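Long-range contact in protein Amuc_1100 (Akkermansia muciniphila, PDB 6KNY), which is of unknown function but carries a transmembrane helix, absent from this construct, that probably anchors its soluble part to the membrane: residues A[62-76]-A[115-127]. Numbering follows the deposited sequence.
Sequences SSALVPTTPTAFQNE and QAASTLGFELKAI
Helix 70-76 runs beside helix 117-127 in the same direction, the axes 9.4 Å apart and inclined by 17°, while the loop 62-69 leading into it wraps round the first turns of 117-127. On the loop side, the S118 hydroxyl, with OG anti to the backbone N (chi1 170°), gives its proton to V66 O (OG to O 2.8 Å). T68 OG1 donates to the same V66 O from the other face of the carbonyl plane at 2.9 Å, both hydroxyls well out of plane. T68 also lays CB against S118 CA, 3.8 Å away, and its CG2 against A117 O. With an alanine at T68, V66 O would probably keep S118 as its one hydroxyl donor, and the loss of CG2 and OG1 is likely to leave a gap beside A117 O and S118 CA. Water 1 adds a bridge, accepting from V66 N and donating to S118 O. Earlier in the loop, L65 CD2 packs on F122 CB (3.6 Å), and S62 O lies near the F122 ring plane, at its edge, 3.2 Å from CD1. H275 of strand 265-276 meets the same ring edge-to-face.

Between the helices, F73 is a knob in a hole formed by A117, L120, G121 and L124; with CG anti to the backbone N (chi1 170°), its CE1 comes to 3.4 Å from L124 CD2 and 3.6 Å from L120 CB. Near the end of the segment, E76 OE2 and K125 NZ are modelled as a salt bridge, but OE2 sits too close to the lysine, so its detail is doubtful. T69 OG1 N-caps helix 70-91, accepting from A72 N. The whole is a near-parallel helix pair, strapped by the preceding loop, with helix 117-134 between helix 70-91 and the mixed beta-sheet of this alpha+beta domain.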
loop_
_atom_site.group_PDB
_atom_site.type_symbol
_atom_site.label_atom_id
_atom_site.label_comp_id
_atom_site.label_asym_id
_atom_site.label_seq_id
_atom_site.Cartn_x
_atom_site.Cartn_y
_atom_site.Cartn_z
ATOM N N SER A 62 -3.550 -10.085 10.042
ATOM C CA SER A 62 -3.396 -8.647 9.871
ATOM C C SER A 62 -4.691 -7.939 9.473
ATOM O O SER A 62 -4.740 -6.707 9.559
ATOM C CB SER A 62 -2.292 -8.370 8.840
ATOM O OG SER A 62 -2.734 -8.639 7.514
ATOM N N SER A 63 -5.743 -8.669 9.070
ATOM C CA SER A 63 -7.023 -8.031 8.742
ATOM C C SER A 63 -7.885 -7.686 9.952
ATOM O O SER A 63 -8.902 -6.987 9.777
ATOM C CB SER A 63 -7.870 -8.904 7.782
ATOM O OG SER A 63 -7.290 -8.954 6.478
ATOM N N ALA A 64 -7.540 -8.145 11.161
ATOM C CA ALA A 64 -8.325 -7.737 12.330
ATOM C C ALA A 64 -8.280 -6.222 12.471
ATOM O O ALA A 64 -7.204 -5.634 12.608
ATOM C CB ALA A 64 -7.803 -8.407 13.600
ATOM N N LEU A 65 -9.453 -5.594 12.435
ATOM C CA LEU A 65 -9.582 -4.152 12.606
ATOM C C LEU A 65 -9.670 -3.810 14.091
ATOM O O LEU A 65 -10.458 -4.429 14.831
ATOM C CB LEU A 65 -10.820 -3.643 11.870
ATOM C CG LEU A 65 -10.848 -3.932 10.348
ATOM C CD1 LEU A 65 -12.071 -3.353 9.655
ATOM C CD2 LEU A 65 -9.584 -3.453 9.653
ATOM N N VAL A 66 -8.877 -2.828 14.518
ATOM C CA VAL A 66 -8.737 -2.516 15.941
ATOM C C VAL A 66 -9.163 -1.069 16.170
ATOM O O VAL A 66 -9.195 -0.272 15.220
ATOM C CB VAL A 66 -7.298 -2.771 16.434
ATOM C CG1 VAL A 66 -6.940 -4.228 16.264
ATOM C CG2 VAL A 66 -6.309 -1.884 15.704
ATOM N N PRO A 67 -9.526 -0.697 17.397
ATOM C CA PRO A 67 -9.997 0.670 17.647
ATOM C C PRO A 67 -8.947 1.694 17.251
ATOM O O PRO A 67 -7.780 1.585 17.611
ATOM C CB PRO A 67 -10.254 0.680 19.156
ATOM C CG PRO A 67 -10.573 -0.774 19.452
ATOM C CD PRO A 67 -9.593 -1.519 18.620
ATOM N N THR A 68 -9.383 2.699 16.508
ATOM C CA THR A 68 -8.500 3.730 15.991
ATOM C C THR A 68 -9.272 5.043 15.978
ATOM O O THR A 68 -10.400 5.094 15.469
ATOM C CB THR A 68 -8.013 3.351 14.577
ATOM O OG1 THR A 68 -7.500 1.999 14.587
ATOM C CG2 THR A 68 -6.928 4.304 14.090
ATOM N N THR A 69 -8.692 6.091 16.560
ATOM C CA THR A 69 -9.353 7.382 16.426
ATOM C C THR A 69 -8.878 8.090 15.162
ATOM O O THR A 69 -7.806 7.779 14.623
ATOM C CB THR A 69 -9.075 8.269 17.646
ATOM O OG1 THR A 69 -7.713 8.707 17.618
ATOM C CG2 THR A 69 -9.383 7.543 18.992
ATOM N N PRO A 70 -9.652 9.059 14.672
ATOM C CA PRO A 70 -9.198 9.840 13.512
ATOM C C PRO A 70 -7.873 10.549 13.710
ATOM O O PRO A 70 -7.061 10.583 12.777
ATOM C CB PRO A 70 -10.347 10.834 13.306
ATOM C CG PRO A 70 -11.527 10.093 13.755
ATOM C CD PRO A 70 -11.066 9.337 14.990
ATOM N N THR A 71 -7.612 11.131 14.883
ATOM C CA THR A 71 -6.329 11.815 15.028
ATOM C C THR A 71 -5.186 10.829 15.182
ATOM O O THR A 71 -4.083 11.097 14.686
ATOM C CB THR A 71 -6.369 12.821 16.184
ATOM O OG1 THR A 71 -6.077 12.159 17.416
ATOM C CG2 THR A 71 -7.744 13.473 16.278
ATOM N N ALA A 72 -5.436 9.664 15.797
ATOM C CA ALA A 72 -4.426 8.599 15.831
ATOM C C ALA A 72 -4.081 8.102 14.424
ATOM O O ALA A 72 -2.909 7.849 14.116
ATOM C CB ALA A 72 -4.896 7.430 16.697
ATOM N N PHE A 73 -5.084 7.947 13.560
ATOM C CA PHE A 73 -4.790 7.642 12.163
ATOM C C PHE A 73 -3.913 8.724 11.546
ATOM O O PHE A 73 -2.862 8.436 10.957
ATOM C CB PHE A 73 -6.073 7.498 11.350
ATOM C CG PHE A 73 -5.821 7.433 9.863
ATOM C CD1 PHE A 73 -5.402 6.244 9.269
ATOM C CD2 PHE A 73 -5.943 8.566 9.071
ATOM C CE1 PHE A 73 -5.150 6.184 7.899
ATOM C CE2 PHE A 73 -5.692 8.506 7.702
ATOM C CZ PHE A 73 -5.296 7.311 7.122
ATOM N N GLN A 74 -4.342 9.981 11.668
ATOM C CA GLN A 74 -3.617 11.096 11.064
ATOM C C GLN A 74 -2.196 11.187 11.597
ATOM O O GLN A 74 -1.251 11.460 10.847
ATOM C CB GLN A 74 -4.383 12.380 11.337
ATOM C CG GLN A 74 -4.065 13.517 10.435
ATOM C CD GLN A 74 -5.078 14.626 10.576
ATOM O OE1 GLN A 74 -5.586 14.874 11.671
ATOM N NE2 GLN A 74 -5.407 15.276 9.467
ATOM N N ASN A 75 -2.027 10.936 12.894
ATOM C CA ASN A 75 -0.698 10.970 13.489
ATOM C C ASN A 75 0.151 9.808 12.976
ATOM O O ASN A 75 1.350 9.966 12.724
ATOM C CB ASN A 75 -0.843 10.965 15.016
ATOM C CG ASN A 75 0.375 10.418 15.729
ATOM O OD1 ASN A 75 1.397 11.097 15.843
ATOM N ND2 ASN A 75 0.265 9.198 16.236
ATOM N N GLU A 76 -0.462 8.640 12.769
ATOM C CA GLU A 76 0.267 7.521 12.168
ATOM C C GLU A 76 0.633 7.822 10.714
ATOM O O GLU A 76 1.741 7.506 10.260
ATOM C CB GLU A 76 -0.565 6.240 12.261
ATOM C CG GLU A 76 0.181 4.991 11.811
ATOM C CD GLU A 76 -0.681 3.735 11.888
ATOM O OE1 GLU A 76 -1.912 3.831 11.674
ATOM O OE2 GLU A 76 -0.127 2.653 12.179
ATOM N N GLN A 115 -16.144 6.666 11.828
ATOM C CA GLN A 115 -16.523 5.326 11.382
ATOM C C GLN A 115 -15.465 4.688 10.481
ATOM O O GLN A 115 -15.360 3.457 10.435
ATOM C CB GLN A 115 -17.868 5.392 10.652
ATOM C CG GLN A 115 -18.999 5.986 11.479
ATOM C CD GLN A 115 -19.039 7.519 11.451
ATOM O OE1 GLN A 115 -18.008 8.186 11.317
ATOM N NE2 GLN A 115 -20.236 8.080 11.601
ATOM N N ALA A 116 -14.629 5.485 9.815
ATOM C CA ALA A 116 -13.700 4.952 8.823
ATOM C C ALA A 116 -12.292 4.710 9.354
ATOM O O ALA A 116 -11.526 3.989 8.701
ATOM C CB ALA A 116 -13.617 5.909 7.620
ATOM N N ALA A 117 -11.944 5.278 10.524
ATOM C CA ALA A 117 -10.542 5.363 10.938
ATOM C C ALA A 117 -9.877 3.997 11.022
ATOM O O ALA A 117 -8.691 3.852 10.697
ATOM C CB ALA A 117 -10.431 6.069 12.288
ATOM N N SER A 118 -10.611 2.993 11.488
ATOM C CA SER A 118 -10.016 1.683 11.744
ATOM C C SER A 118 -9.747 0.931 10.436
ATOM O O SER A 118 -8.702 0.280 10.281
ATOM C CB SER A 118 -10.948 0.889 12.656
ATOM O OG SER A 118 -10.548 -0.461 12.758
ATOM N N THR A 119 -10.687 1.001 9.497
ATOM C CA THR A 119 -10.472 0.438 8.165
ATOM C C THR A 119 -9.292 1.116 7.463
ATOM O O THR A 119 -8.405 0.445 6.912
ATOM C CB THR A 119 -11.772 0.566 7.370
ATOM O OG1 THR A 119 -12.819 -0.108 8.100
ATOM C CG2 THR A 119 -11.648 -0.035 5.967
ATOM N N LEU A 120 -9.231 2.451 7.526
ATOM C CA LEU A 120 -8.099 3.182 6.957
ATOM C C LEU A 120 -6.767 2.809 7.605
ATOM O O LEU A 120 -5.716 2.855 6.939
ATOM C CB LEU A 120 -8.330 4.681 7.098
ATOM C CG LEU A 120 -9.498 5.207 6.267
ATOM C CD1 LEU A 120 -9.802 6.655 6.621
ATOM C CD2 LEU A 120 -9.182 5.075 4.780
ATOM N N GLY A 121 -6.767 2.491 8.906
ATOM C CA GLY A 121 -5.512 2.138 9.560
ATOM C C GLY A 121 -4.962 0.816 9.067
ATOM O O GLY A 121 -3.753 0.647 8.932
ATOM N N PHE A 122 -5.848 -0.142 8.793
ATOM C CA PHE A 122 -5.423 -1.376 8.144
ATOM C C PHE A 122 -4.817 -1.068 6.782
ATOM O O PHE A 122 -3.724 -1.535 6.460
ATOM C CB PHE A 122 -6.606 -2.335 7.984
ATOM C CG PHE A 122 -6.344 -3.456 7.013
ATOM C CD1 PHE A 122 -5.620 -4.578 7.409
ATOM C CD2 PHE A 122 -6.781 -3.379 5.698
ATOM C CE1 PHE A 122 -5.355 -5.607 6.506
ATOM C CE2 PHE A 122 -6.526 -4.406 4.804
ATOM C CZ PHE A 122 -5.823 -5.514 5.203
ATOM N N GLU A 123 -5.513 -0.262 5.977
ATOM C CA GLU A 123 -5.035 0.044 4.627
ATOM C C GLU A 123 -3.727 0.817 4.666
ATOM O O GLU A 123 -2.802 0.540 3.895
ATOM C CB GLU A 123 -6.096 0.823 3.849
ATOM C CG GLU A 123 -5.775 0.882 2.376
ATOM C CD GLU A 123 -6.852 1.547 1.554
ATOM O OE1 GLU A 123 -7.589 2.399 2.097
ATOM O OE2 GLU A 123 -6.938 1.229 0.351
ATOM N N LEU A 124 -3.627 1.787 5.575
ATOM C CA LEU A 124 -2.387 2.541 5.725
ATOM C C LEU A 124 -1.232 1.642 6.157
ATOM O O LEU A 124 -0.116 1.769 5.642
ATOM C CB LEU A 124 -2.607 3.674 6.729
ATOM C CG LEU A 124 -1.371 4.448 7.212
ATOM C CD1 LEU A 124 -0.522 4.960 6.038
ATOM C CD2 LEU A 124 -1.776 5.593 8.159
ATOM N N LYS A 125 -1.470 0.732 7.107
ATOM C CA LYS A 125 -0.374 -0.135 7.550
ATOM C C LYS A 125 0.092 -1.050 6.427
ATOM O O LYS A 125 1.299 -1.274 6.268
ATOM C CB LYS A 125 -0.784 -0.965 8.777
ATOM C CG LYS A 125 -0.806 -0.148 10.070
ATOM C CD LYS A 125 0.361 -0.469 11.051
ATOM C CE LYS A 125 0.205 0.143 12.461
ATOM N NZ LYS A 125 1.369 0.956 12.957
ATOM N N ALA A 126 -0.842 -1.569 5.617
ATOM C CA ALA A 126 -0.466 -2.445 4.508
ATOM C C ALA A 126 0.298 -1.682 3.424
ATOM O O ALA A 126 1.331 -2.158 2.921
ATOM C CB ALA A 126 -1.716 -3.108 3.918
ATOM N N ILE A 127 -0.201 -0.505 3.042
ATOM C CA ILE A 127 0.469 0.290 2.012
ATOM C C ILE A 127 1.836 0.750 2.510
ATOM O O ILE A 127 2.845 0.648 1.796
ATOM C CB ILE A 127 -0.414 1.484 1.581
ATOM C CG1 ILE A 127 -1.692 0.992 0.895
ATOM C CG2 ILE A 127 0.389 2.446 0.647
ATOM C CD1 ILE A 127 -2.723 2.103 0.569
HETATM O O HOH W 1 -7.320 -1.405 12.244
#